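PDB 4YYF: beta-N-acetylhexosaminidase from Mycobacterium smegmatis, which probably hydrolyses terminal non-reducing N-acetyl-D-hexosamine residues from N-acetyl-beta-D-hexosaminides, as a member of glycosyl hydrolase family 3. Local coordinates for residues A[237-251]-A[278-292]. The protein carries 1 engineered substitution. Sequence-based numbering, arbitrary orientation. Where two conformers were deposited one is given.
Sequences RTLTGQAPVAVMVGH and YGGPGFGGLVYTDDL
Val247 and Val249 exchange four backbone hydrogen bonds with Leu286, Tyr288 and Asp290, pairing strands 246-249 and 287-289 as parallel neighbours in the TIM-type barrel of this family 3 enzyme. Helix 267-275 makes the crossover of this beta-alpha-beta unit. On the face toward that helix, Val249 CG2 and Val287 CG1 meet at 3.7 Å. The pairing illustrates how side-chain contacts and waters extend a parallel ladder at both ends. At its start, Val247 CG2 lies over one face of the Phe283 ring, 4.1 Å from its centroid. With CG anti to the backbone N (chi1 -180°), Phe283 reaches in toward 237-251 and meets Val245 CG1 and Thr240 CB as well. Just N-terminal to the ladder, a water bridges the segments, donating to Val245 O and accepting from Leu286 N. At the far end, where Asp290 N donates the last bond, its CB sits over a face of the His251 ring, 3.9 Å from the centroid. Asp290 also borders a bound acetate, which may mark a pocket. Farther out, Tyr270 of the crossover helix packs on Val249 and Val287, and Ser264 OG holds His251 ND1, helping to fix the ring's rotation. On its other nitrogen, His251 NE2 donates to Asp291 O at 2.8 Å, approaching from above the carbonyl plane.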
# COMPACT_ATOMS: atom_id res chain seq x y z
N ARG A 237 -2.69 -16.80 1.03
CA ARG A 237 -1.93 -18.04 1.01
C ARG A 237 -1.33 -18.35 -0.35
O ARG A 237 -0.23 -18.88 -0.43
CB ARG A 237 -2.79 -19.23 1.43
CG ARG A 237 -3.34 -19.20 2.83
CD ARG A 237 -4.28 -20.37 2.98
NE ARG A 237 -5.00 -20.42 4.25
CZ ARG A 237 -5.95 -21.31 4.52
NH1 ARG A 237 -6.57 -21.30 5.69
NH2 ARG A 237 -6.29 -22.21 3.61
N THR A 238 -2.05 -18.03 -1.42
CA THR A 238 -1.50 -18.25 -2.76
C THR A 238 -1.00 -16.96 -3.42
O THR A 238 -0.04 -16.99 -4.17
CB THR A 238 -2.47 -18.98 -3.70
OG1 THR A 238 -3.67 -18.23 -3.82
CG2 THR A 238 -2.81 -20.36 -3.15
N LEU A 239 -1.65 -15.84 -3.14
CA LEU A 239 -1.37 -14.62 -3.89
C LEU A 239 -0.07 -13.92 -3.48
O LEU A 239 0.54 -13.24 -4.29
CB LEU A 239 -2.55 -13.64 -3.82
CG LEU A 239 -3.84 -14.18 -4.43
CD1 LEU A 239 -4.90 -13.09 -4.52
CD2 LEU A 239 -3.56 -14.76 -5.81
N THR A 240 0.36 -14.09 -2.24
CA THR A 240 1.63 -13.48 -1.81
C THR A 240 2.85 -14.13 -2.44
O THR A 240 3.93 -13.54 -2.45
CB THR A 240 1.80 -13.48 -0.28
OG1 THR A 240 1.88 -14.82 0.20
CG2 THR A 240 0.63 -12.80 0.39
N GLY A 241 2.67 -15.35 -2.95
CA GLY A 241 3.76 -16.10 -3.56
C GLY A 241 3.90 -15.87 -5.05
O GLY A 241 4.75 -16.49 -5.70
N GLN A 242 3.07 -14.99 -5.60
CA GLN A 242 3.12 -14.67 -7.03
C GLN A 242 3.76 -13.28 -7.19
O GLN A 242 3.10 -12.26 -7.07
CB GLN A 242 1.70 -14.75 -7.64
CG GLN A 242 1.10 -16.18 -7.60
CD GLN A 242 -0.37 -16.27 -8.02
OE1 GLN A 242 -0.96 -15.31 -8.51
NE2 GLN A 242 -0.97 -17.46 -7.84
N ALA A 243 5.07 -13.28 -7.43
CA ALA A 243 5.90 -12.08 -7.39
C ALA A 243 6.10 -11.47 -8.79
O ALA A 243 6.04 -12.19 -9.79
CB ALA A 243 7.24 -12.41 -6.78
N PRO A 244 6.34 -10.15 -8.86
CA PRO A 244 6.38 -9.20 -7.74
C PRO A 244 4.99 -8.86 -7.22
O PRO A 244 4.00 -8.77 -7.97
CB PRO A 244 7.05 -7.96 -8.34
CG PRO A 244 6.81 -8.06 -9.80
CD PRO A 244 6.77 -9.53 -10.13
N VAL A 245 4.91 -8.69 -5.91
CA VAL A 245 3.66 -8.33 -5.27
C VAL A 245 4.02 -7.70 -3.93
O VAL A 245 5.07 -8.00 -3.36
CB VAL A 245 2.75 -9.59 -5.09
CG1 VAL A 245 3.32 -10.54 -4.04
CG2 VAL A 245 1.31 -9.18 -4.74
N ALA A 246 3.17 -6.80 -3.45
CA ALA A 246 3.34 -6.18 -2.15
C ALA A 246 2.07 -6.43 -1.36
O ALA A 246 1.08 -6.88 -1.91
CB ALA A 246 3.61 -4.68 -2.27
N VAL A 247 2.11 -6.15 -0.06
CA VAL A 247 0.93 -6.28 0.78
C VAL A 247 0.74 -4.96 1.52
O VAL A 247 1.72 -4.32 1.90
CB VAL A 247 1.11 -7.43 1.80
CG1 VAL A 247 -0.02 -7.43 2.87
CG2 VAL A 247 1.18 -8.80 1.09
N MSE A 248 -0.51 -4.53 1.68
CA MSE A 248 -0.83 -3.39 2.54
C MSE A 248 -1.58 -3.86 3.79
O MSE A 248 -2.58 -4.57 3.69
CB MSE A 248 -1.70 -2.37 1.80
CG MSE A 248 -2.17 -1.20 2.68
SE MSE A 248 -3.22 0.11 1.64
CE MSE A 248 -1.75 0.96 0.76
N VAL A 249 -1.10 -3.44 4.96
CA VAL A 249 -1.73 -3.80 6.23
C VAL A 249 -2.72 -2.70 6.64
O VAL A 249 -2.38 -1.52 6.58
CB VAL A 249 -0.68 -3.99 7.34
CG1 VAL A 249 -1.36 -4.28 8.67
CG2 VAL A 249 0.25 -5.14 6.99
N GLY A 250 -3.93 -3.08 7.03
CA GLY A 250 -4.94 -2.10 7.40
C GLY A 250 -4.89 -1.75 8.88
O GLY A 250 -4.04 -2.26 9.61
N HIS A 251 -5.82 -0.91 9.33
CA HIS A 251 -5.77 -0.38 10.69
C HIS A 251 -6.72 -1.10 11.65
O HIS A 251 -6.92 -0.65 12.79
CB HIS A 251 -6.11 1.13 10.71
CG HIS A 251 -5.24 1.97 9.81
ND1 HIS A 251 -3.89 1.76 9.67
CD2 HIS A 251 -5.55 3.01 9.01
CE1 HIS A 251 -3.39 2.65 8.82
NE2 HIS A 251 -4.38 3.42 8.40
N TYR A 278 0.26 -16.93 8.93
CA TYR A 278 -1.06 -16.66 8.38
C TYR A 278 -1.57 -17.85 7.55
O TYR A 278 -2.71 -17.83 7.07
CB TYR A 278 -1.06 -15.38 7.53
CG TYR A 278 -0.32 -15.55 6.23
CD1 TYR A 278 1.07 -15.46 6.19
CD2 TYR A 278 -1.00 -15.79 5.05
CE1 TYR A 278 1.75 -15.62 5.02
CE2 TYR A 278 -0.33 -15.94 3.86
CZ TYR A 278 1.05 -15.86 3.86
OH TYR A 278 1.72 -16.02 2.67
N GLY A 279 -0.73 -18.86 7.36
CA GLY A 279 -1.15 -20.06 6.65
C GLY A 279 -0.57 -20.22 5.26
O GLY A 279 -0.85 -21.20 4.56
N GLY A 280 0.24 -19.26 4.84
CA GLY A 280 0.90 -19.31 3.55
C GLY A 280 2.39 -19.21 3.80
O GLY A 280 2.80 -19.07 4.95
N PRO A 281 3.20 -19.31 2.75
CA PRO A 281 4.64 -19.18 2.94
C PRO A 281 4.99 -17.80 3.48
O PRO A 281 4.34 -16.83 3.10
CB PRO A 281 5.20 -19.36 1.52
CG PRO A 281 4.03 -19.06 0.61
CD PRO A 281 2.83 -19.55 1.35
N GLY A 282 6.00 -17.72 4.35
CA GLY A 282 6.42 -16.45 4.92
C GLY A 282 6.75 -15.45 3.83
O GLY A 282 7.47 -15.78 2.87
N PHE A 283 6.24 -14.23 3.96
CA PHE A 283 6.34 -13.23 2.90
C PHE A 283 7.54 -12.33 3.12
O PHE A 283 7.69 -11.73 4.18
CB PHE A 283 5.05 -12.40 2.86
CG PHE A 283 5.04 -11.33 1.80
CD1 PHE A 283 5.11 -11.67 0.45
CD2 PHE A 283 4.94 -9.99 2.15
CE1 PHE A 283 5.09 -10.69 -0.53
CE2 PHE A 283 4.92 -9.00 1.17
CZ PHE A 283 4.99 -9.35 -0.17
N GLY A 284 8.40 -12.23 2.10
CA GLY A 284 9.62 -11.45 2.20
C GLY A 284 9.59 -10.17 1.39
O GLY A 284 10.58 -9.44 1.35
N GLY A 285 8.47 -9.88 0.74
CA GLY A 285 8.37 -8.68 -0.07
C GLY A 285 7.94 -7.43 0.68
O GLY A 285 7.95 -7.38 1.92
N LEU A 286 7.58 -6.42 -0.10
CA LEU A 286 7.32 -5.09 0.42
C LEU A 286 5.96 -5.00 1.10
O LEU A 286 4.95 -5.48 0.58
CB LEU A 286 7.36 -4.09 -0.74
CG LEU A 286 7.48 -2.61 -0.39
CD1 LEU A 286 8.81 -2.38 0.31
CD2 LEU A 286 7.36 -1.75 -1.65
N VAL A 287 5.94 -4.38 2.28
CA VAL A 287 4.70 -4.24 3.04
C VAL A 287 4.42 -2.76 3.33
O VAL A 287 5.23 -2.09 3.98
CB VAL A 287 4.76 -5.04 4.36
CG1 VAL A 287 3.45 -4.89 5.11
CG2 VAL A 287 5.01 -6.53 4.09
N TYR A 288 3.29 -2.26 2.82
CA TYR A 288 2.86 -0.89 3.06
C TYR A 288 1.89 -0.83 4.24
O TYR A 288 1.26 -1.83 4.57
CB TYR A 288 2.08 -0.35 1.85
CG TYR A 288 2.90 0.03 0.64
CD1 TYR A 288 3.34 1.33 0.47
CD2 TYR A 288 3.16 -0.90 -0.37
CE1 TYR A 288 4.07 1.70 -0.67
CE2 TYR A 288 3.90 -0.53 -1.52
CZ TYR A 288 4.35 0.77 -1.64
OH TYR A 288 5.07 1.17 -2.75
N THR A 289 1.75 0.36 4.84
CA THR A 289 0.60 0.62 5.71
C THR A 289 -0.48 1.31 4.89
O THR A 289 -0.20 1.93 3.86
CB THR A 289 0.93 1.58 6.86
OG1 THR A 289 1.19 2.88 6.32
CG2 THR A 289 2.13 1.09 7.66
N ASP A 290 -1.70 1.26 5.39
CA ASP A 290 -2.78 2.10 4.88
C ASP A 290 -2.48 3.52 5.39
O ASP A 290 -1.54 3.72 6.17
CB ASP A 290 -4.13 1.58 5.42
CG ASP A 290 -5.34 2.05 4.61
OD1 ASP A 290 -5.23 2.97 3.79
OD2 ASP A 290 -6.43 1.48 4.83
N ASP A 291 -3.26 4.49 4.93
CA ASP A 291 -3.05 5.92 5.22
C ASP A 291 -3.00 6.22 6.72
O ASP A 291 -3.96 5.97 7.44
CB ASP A 291 -4.16 6.71 4.49
CG ASP A 291 -4.32 8.15 4.95
OD1 ASP A 291 -3.39 8.77 5.51
OD2 ASP A 291 -5.42 8.68 4.71
N LEU A 292 -1.86 6.74 7.17
CA LEU A 292 -1.61 6.99 8.60
C LEU A 292 -2.03 8.37 9.11
O LEU A 292 -2.01 8.61 10.31
CB LEU A 292 -0.13 6.78 8.93
CG LEU A 292 0.45 5.38 8.75
CD1 LEU A 292 1.96 5.43 8.86
CD2 LEU A 292 -0.13 4.41 9.77
O HOH W 1 4.70 -15.46 0.58
O HOH W 2 7.48 -6.95 -2.96
O HOH W 3 -7.55 0.30 7.29